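Local coordinates for nucleoporin nup120 (PDB 4GQ2), which serves as a structural component of the nuclear pore complex, whose nucleoporins can also dock transiently associated nuclear transport factors, at residues Ile936-Thr939 with His940-Lys944; Leu922-Ala925 with Ser926-Thr929; Lys906-Glu910 with Ser911-Asp915. All coordinates share one frame; numbering follows the deposited sequence.

Contact 1: residues Ile936-Thr939 with His940-Lys944; sequences IAIT and HETLK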
# COMPACT_ATOMS: atom_id res chain seq x y z
N ILE A 936 33.56 27.27 -23.43
CA ILE A 936 33.20 26.74 -24.74
C ILE A 936 31.95 25.86 -24.62
O ILE A 936 31.01 26.02 -25.40
CB ILE A 936 34.38 25.97 -25.38
CG1 ILE A 936 35.39 26.95 -25.98
CG2 ILE A 936 33.88 25.00 -26.45
CD1 ILE A 936 36.80 26.41 -26.10
N ALA A 937 31.96 24.95 -23.65
CA ALA A 937 30.86 24.00 -23.45
C ALA A 937 29.55 24.71 -23.13
O ALA A 937 28.49 24.30 -23.61
CB ALA A 937 31.21 22.99 -22.36
N ILE A 938 29.63 25.78 -22.33
CA ILE A 938 28.46 26.59 -21.99
C ILE A 938 27.90 27.32 -23.21
O ILE A 938 26.69 27.29 -23.43
CB ILE A 938 28.77 27.59 -20.85
CG1 ILE A 938 28.91 26.84 -19.52
CG2 ILE A 938 27.69 28.66 -20.74
CD1 ILE A 938 29.41 27.68 -18.36
N THR A 939 28.76 27.98 -23.98
CA THR A 939 28.31 28.72 -25.17
C THR A 939 27.79 27.76 -26.22
O THR A 939 26.86 28.10 -26.97
CB THR A 939 29.41 29.61 -25.78
OG1 THR A 939 30.43 28.79 -26.36
CG2 THR A 939 30.03 30.55 -24.74
N HIS A 940 28.38 26.57 -26.28
CA HIS A 940 27.85 25.47 -27.09
C HIS A 940 26.43 25.17 -26.69
O HIS A 940 25.54 25.16 -27.54
CB HIS A 940 28.72 24.23 -26.93
CG HIS A 940 29.96 24.22 -27.79
ND1 HIS A 940 30.64 23.10 -28.08
CD2 HIS A 940 30.64 25.26 -28.43
CE1 HIS A 940 31.70 23.40 -28.85
NE2 HIS A 940 31.69 24.72 -29.07
N GLU A 941 26.20 24.96 -25.39
CA GLU A 941 24.85 24.71 -24.89
C GLU A 941 23.89 25.87 -25.11
O GLU A 941 22.72 25.64 -25.45
CB GLU A 941 24.86 24.27 -23.42
CG GLU A 941 24.77 22.76 -23.24
CD GLU A 941 23.37 22.21 -23.48
OE1 GLU A 941 23.23 21.24 -24.26
OE2 GLU A 941 22.40 22.73 -22.88
N THR A 942 24.35 27.10 -24.93
CA THR A 942 23.51 28.27 -25.21
C THR A 942 22.95 28.22 -26.63
O THR A 942 21.74 28.38 -26.83
CB THR A 942 24.25 29.60 -24.97
OG1 THR A 942 24.73 29.65 -23.63
CG2 THR A 942 23.31 30.78 -25.21
N LEU A 943 23.83 27.99 -27.61
CA LEU A 943 23.43 27.90 -29.02
C LEU A 943 22.34 26.84 -29.17
O LEU A 943 21.23 27.14 -29.60
CB LEU A 943 24.62 27.56 -29.92
CG LEU A 943 25.70 28.61 -30.18
CD1 LEU A 943 26.84 28.02 -31.01
CD2 LEU A 943 25.13 29.86 -30.86
N LYS A 944 22.69 25.62 -28.78
CA LYS A 944 21.80 24.47 -28.81
C LYS A 944 20.43 24.75 -28.17
O LYS A 944 19.41 24.26 -28.66
CB LYS A 944 22.49 23.30 -28.11
CG LYS A 944 21.87 21.93 -28.33
CD LYS A 944 22.83 20.85 -27.85
CE LYS A 944 22.09 19.57 -27.46
NZ LYS A 944 21.34 18.99 -28.60
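Ile936 O accepts the amide of His940 (N to O 2.8 Å) in the first of four successive i to i+4 bonds that run through Leu943 N to Thr939 O within the 932-949 helix. The same Ile936 carbonyl takes a second donor, the hydroxyl of Thr939, with OG1 3.0 Å from Ile936 O. Thr939 OG1 sits between its own backbone N and carbonyl carbon (chi1 68°), which folds the hydroxyl back over the preceding turn. One turn apart, the side chains of Ile936 and His940 run alongside each other in the same direction. The CG2 methyl of Ile936 lies over one face of the imidazole, 3.7 Å from the ring centroid and displaced toward the rim, nearest NE2 (CG2 to NE2 3.4 Å), a CH-pi contact. The buried Ile938 and Glu941 turn instead to the neighbouring helices: Ile938 packs on Ala923, and Glu941 OE2 bonds Ser904 OG. Thr942 OG1 also lies 3.1 Å from Ile938 O. The helix thus divides its chemistry, with an aliphatic-aromatic pair on its exposed side and the Thr942 hydroxyl and Glu941 OE2 bonded to Ser920 and Ser904 of the 913-925 and 895-909 helices.

Contact 2: residues Leu922-Ala925 with Ser926-Thr929; sequences LADA and SKET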
# COMPACT_ATOMS: atom_id res chain seq x y z
N LEU A 922 22.54 31.42 -17.14
CA LEU A 922 22.93 31.47 -15.74
C LEU A 922 24.29 30.80 -15.54
O LEU A 922 25.12 31.32 -14.80
CB LEU A 922 21.85 30.86 -14.84
CG LEU A 922 20.87 31.88 -14.23
CD1 LEU A 922 19.61 31.21 -13.70
CD2 LEU A 922 21.55 32.70 -13.13
N ALA A 923 24.52 29.67 -16.21
CA ALA A 923 25.82 28.98 -16.14
C ALA A 923 26.94 29.90 -16.59
O ALA A 923 28.00 29.95 -15.97
CB ALA A 923 25.80 27.71 -16.97
N ASP A 924 26.68 30.64 -17.67
CA ASP A 924 27.62 31.63 -18.20
C ASP A 924 27.87 32.75 -17.19
O ASP A 924 29.02 33.08 -16.90
CB ASP A 924 27.08 32.21 -19.51
CG ASP A 924 28.19 32.63 -20.46
OD1 ASP A 924 29.14 33.31 -20.00
OD2 ASP A 924 28.11 32.28 -21.66
N ALA A 925 26.80 33.32 -16.64
CA ALA A 925 26.89 34.37 -15.63
C ALA A 925 27.55 33.94 -14.31
O ALA A 925 28.06 34.78 -13.56
CB ALA A 925 25.51 34.96 -15.36
N SER A 926 27.57 32.63 -14.03
CA SER A 926 27.99 32.11 -12.71
C SER A 926 29.47 31.71 -12.56
O SER A 926 29.90 31.32 -11.47
CB SER A 926 27.10 30.93 -12.29
OG SER A 926 25.77 31.34 -12.03
N LYS A 927 30.24 31.79 -13.65
CA LYS A 927 31.66 31.44 -13.63
C LYS A 927 32.41 32.33 -12.64
O LYS A 927 32.17 33.54 -12.57
CB LYS A 927 32.29 31.57 -15.02
CG LYS A 927 31.52 30.84 -16.13
CD LYS A 927 32.36 30.65 -17.39
CE LYS A 927 32.62 31.95 -18.14
NZ LYS A 927 31.56 32.29 -19.12
N GLU A 928 33.31 31.72 -11.87
CA GLU A 928 34.12 32.46 -10.90
C GLU A 928 35.62 32.36 -11.22
O GLU A 928 36.43 33.15 -10.71
CB GLU A 928 33.83 31.98 -9.47
CG GLU A 928 34.32 30.57 -9.17
CD GLU A 928 33.71 29.99 -7.90
OE1 GLU A 928 33.15 30.76 -7.09
OE2 GLU A 928 33.81 28.75 -7.72
N THR A 929 35.98 31.41 -12.08
CA THR A 929 37.37 31.07 -12.38
C THR A 929 37.50 30.72 -13.86
O THR A 929 36.64 30.04 -14.42
CB THR A 929 37.84 29.91 -11.49
OG1 THR A 929 38.10 30.40 -10.17
CG2 THR A 929 39.11 29.24 -12.02
O HOH W 1 30.95 30.98 -21.54
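Ser926 and Lys927 fold back on the last turn of the 913-925 helix and supply donors to carbonyls there. The shortest of these bonds to a carbonyl is made by a side chain: Ser926 OG donates to Leu922 O at 2.8 Å. The hydroxyl comes from above the carbonyl plane, 42° out of it, and so misses the lone-pair directions. With chi1 at -68°, OG lies beside its own backbone N, and both donors of the serine face the carbonyl of Leu922. The amide itself is shared between two acceptors and serves neither well. Ser926 N reaches Leu922 O at 2.9 Å in a weak, strongly bent bond of 118°, and Ala923 O at 3.3 Å in another weak one. Ala923 O gains a further donor from the hydroxyl of Ser897, on the 895-909 helix. This is the C-terminal end of a helix in an alpha-helical repeat region, its last amide bonds weak, beyond which the chain enters the loop leading to the 932-949 helix. Lys927 nevertheless returns to the helix end, its chain bent at chi3 and chi4 until it lies alongside Asp924. There NZ forms a salt bridge with Asp924 OD1 at 2.8 Å and a weak hydrogen bond with the backbone Asp924 O. A water accepts from Lys927 NZ at 2.8 Å and donates weakly to Asp924 OD2, which closes a second path between ammonium and carboxylate. The positive charge beside the carbonyl end of the helix would probably also interact favourably with the helix dipole. Further along the loop, the backbone of Glu928 and Thr929 is held by the side-chain amide of Asn894, which accepts from Glu928 N and donates to Thr929 O.

Contact 3: residues Lys906-Glu910 with Ser911-Asp915; sequences KLFEE and SAYID
Leu907 O takes the amide of Ala912 (N to O 2.9 Å), a bond that spans five residues and closes the end of the 895-909 helix. Inside this loop Ser911 N bonds Phe908 O at 3.0 Å, approaching from well above the carbonyl plane. Ser911 permits the reversal by adopting a positive phi of 65°. The Ala912 methyl is turned back to the helix and meets Leu907 CD1 at 3.9 Å, while Leu907 CG touches Asp915 CB. On another flank, Phe908 CG stands anti to the backbone N (chi1 -180°), beside the carbonyl carbon, and the ring reaches Tyr913. The two rings form an offset edge-to-face pair, centroids 5.6 Å apart and planes at 71°, with the Tyr913 edge directed to the Phe908 face. The CE1 atoms of Phe908 and Tyr913 are 3.8 Å apart. Replacing Phe908 with an alanine would probably leave the Tyr913 edge without its aromatic partner and open a gap beside Lys944 and Thr945 of the 932-949 helix. Asp915 OD1 forms a salt bridge with a basic side chain of another protein's chain. Together the paired bonds and the positive-phi Ser911 make a Schellman motif, accompanied by the Leu907-Ala912 apolar contact and followed immediately by Ala912 as N-cap of the 913-925 helix.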
# COMPACT_ATOMS: atom_id res chain seq x y z
N LYS A 906 19.38 19.13 -18.73
CA LYS A 906 18.30 18.31 -18.19
C LYS A 906 16.94 18.85 -18.60
O LYS A 906 16.07 18.09 -19.02
CB LYS A 906 18.40 18.18 -16.66
CG LYS A 906 17.61 17.02 -16.08
CD LYS A 906 18.36 15.72 -16.28
CE LYS A 906 17.45 14.51 -16.18
NZ LYS A 906 18.03 13.37 -16.93
N LEU A 907 16.75 20.16 -18.49
CA LEU A 907 15.52 20.77 -18.96
C LEU A 907 15.37 20.56 -20.47
O LEU A 907 14.26 20.41 -20.98
CB LEU A 907 15.47 22.26 -18.62
CG LEU A 907 14.98 22.73 -17.24
CD1 LEU A 907 13.64 22.11 -16.85
CD2 LEU A 907 16.01 22.50 -16.15
N PHE A 908 16.51 20.51 -21.16
CA PHE A 908 16.57 20.33 -22.61
C PHE A 908 16.02 18.97 -23.05
O PHE A 908 15.29 18.89 -24.03
CB PHE A 908 18.00 20.54 -23.13
CG PHE A 908 18.14 20.38 -24.63
CD1 PHE A 908 17.87 21.45 -25.48
CD2 PHE A 908 18.53 19.17 -25.18
CE1 PHE A 908 17.99 21.31 -26.86
CE2 PHE A 908 18.65 19.02 -26.56
CZ PHE A 908 18.38 20.10 -27.40
N GLU A 909 16.39 17.92 -22.32
CA GLU A 909 15.93 16.57 -22.62
C GLU A 909 14.41 16.47 -22.50
O GLU A 909 13.77 15.73 -23.25
CB GLU A 909 16.59 15.54 -21.70
CG GLU A 909 18.06 15.27 -21.98
CD GLU A 909 18.78 14.62 -20.80
OE1 GLU A 909 18.20 13.72 -20.16
OE2 GLU A 909 19.93 15.01 -20.52
N GLU A 910 13.85 17.23 -21.57
CA GLU A 910 12.42 17.23 -21.31
C GLU A 910 11.68 18.27 -22.16
O GLU A 910 10.48 18.49 -21.98
CB GLU A 910 12.15 17.46 -19.82
CG GLU A 910 12.80 16.43 -18.90
CD GLU A 910 12.10 15.08 -18.91
OE1 GLU A 910 12.81 14.05 -18.89
OE2 GLU A 910 10.85 15.03 -18.94
N SER A 911 12.42 18.88 -23.09
CA SER A 911 11.86 19.83 -24.06
C SER A 911 11.33 21.10 -23.42
O SER A 911 10.44 21.76 -23.96
CB SER A 911 10.79 19.16 -24.94
OG SER A 911 11.22 17.89 -25.41
N ALA A 912 11.88 21.44 -22.25
CA ALA A 912 11.59 22.70 -21.59
C ALA A 912 12.64 23.72 -22.01
O ALA A 912 13.55 24.06 -21.25
CB ALA A 912 11.58 22.52 -20.08
N TYR A 913 12.50 24.21 -23.24
CA TYR A 913 13.55 24.98 -23.91
C TYR A 913 13.79 26.39 -23.37
O TYR A 913 14.91 26.90 -23.45
CB TYR A 913 13.32 24.99 -25.42
CG TYR A 913 13.21 23.59 -26.02
CD1 TYR A 913 14.30 22.72 -26.02
CD2 TYR A 913 12.01 23.15 -26.57
CE1 TYR A 913 14.20 21.45 -26.56
CE2 TYR A 913 11.90 21.87 -27.12
CZ TYR A 913 13.00 21.03 -27.11
OH TYR A 913 12.91 19.76 -27.64
N ILE A 914 12.76 27.02 -22.81
CA ILE A 914 12.90 28.36 -22.23
C ILE A 914 13.77 28.34 -20.97
O ILE A 914 14.64 29.19 -20.78
CB ILE A 914 11.53 29.01 -21.89
CG1 ILE A 914 10.53 28.84 -23.05
CG2 ILE A 914 11.70 30.49 -21.51
CD1 ILE A 914 10.78 29.72 -24.26
N ASP A 915 13.51 27.35 -20.11
CA ASP A 915 14.25 27.19 -18.86
C ASP A 915 15.66 26.66 -19.13
O ASP A 915 16.63 27.07 -18.46
CB ASP A 915 13.51 26.24 -17.91
CG ASP A 915 12.09 26.68 -17.65
OD1 ASP A 915 11.88 27.66 -16.91
OD2 ASP A 915 11.17 26.02 -18.18

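In the fold
Along the chain the order is contact 3, contact 2, contact 1, all within the C-terminal HEAT-repeat region. Contact 3 turns the 895-909 helix into the 913-925 helix, contact 2 ends that second helix, and contact 1 lies within the 932-949 helix that follows. Contacts 2 and 3, on the one shared helix, have centres about 19 Å apart and do not touch. Contact 1 meets both, with centres about 13 Å from contact 2 and 14 Å from contact 3: Ile938 and Thr939 pack against Asp924, and Lys944 lies against the Phe908 ring. The last three helices are thereby packed together, and the centres of the contacts lie about 44 to 54 Å from the centre of the chain.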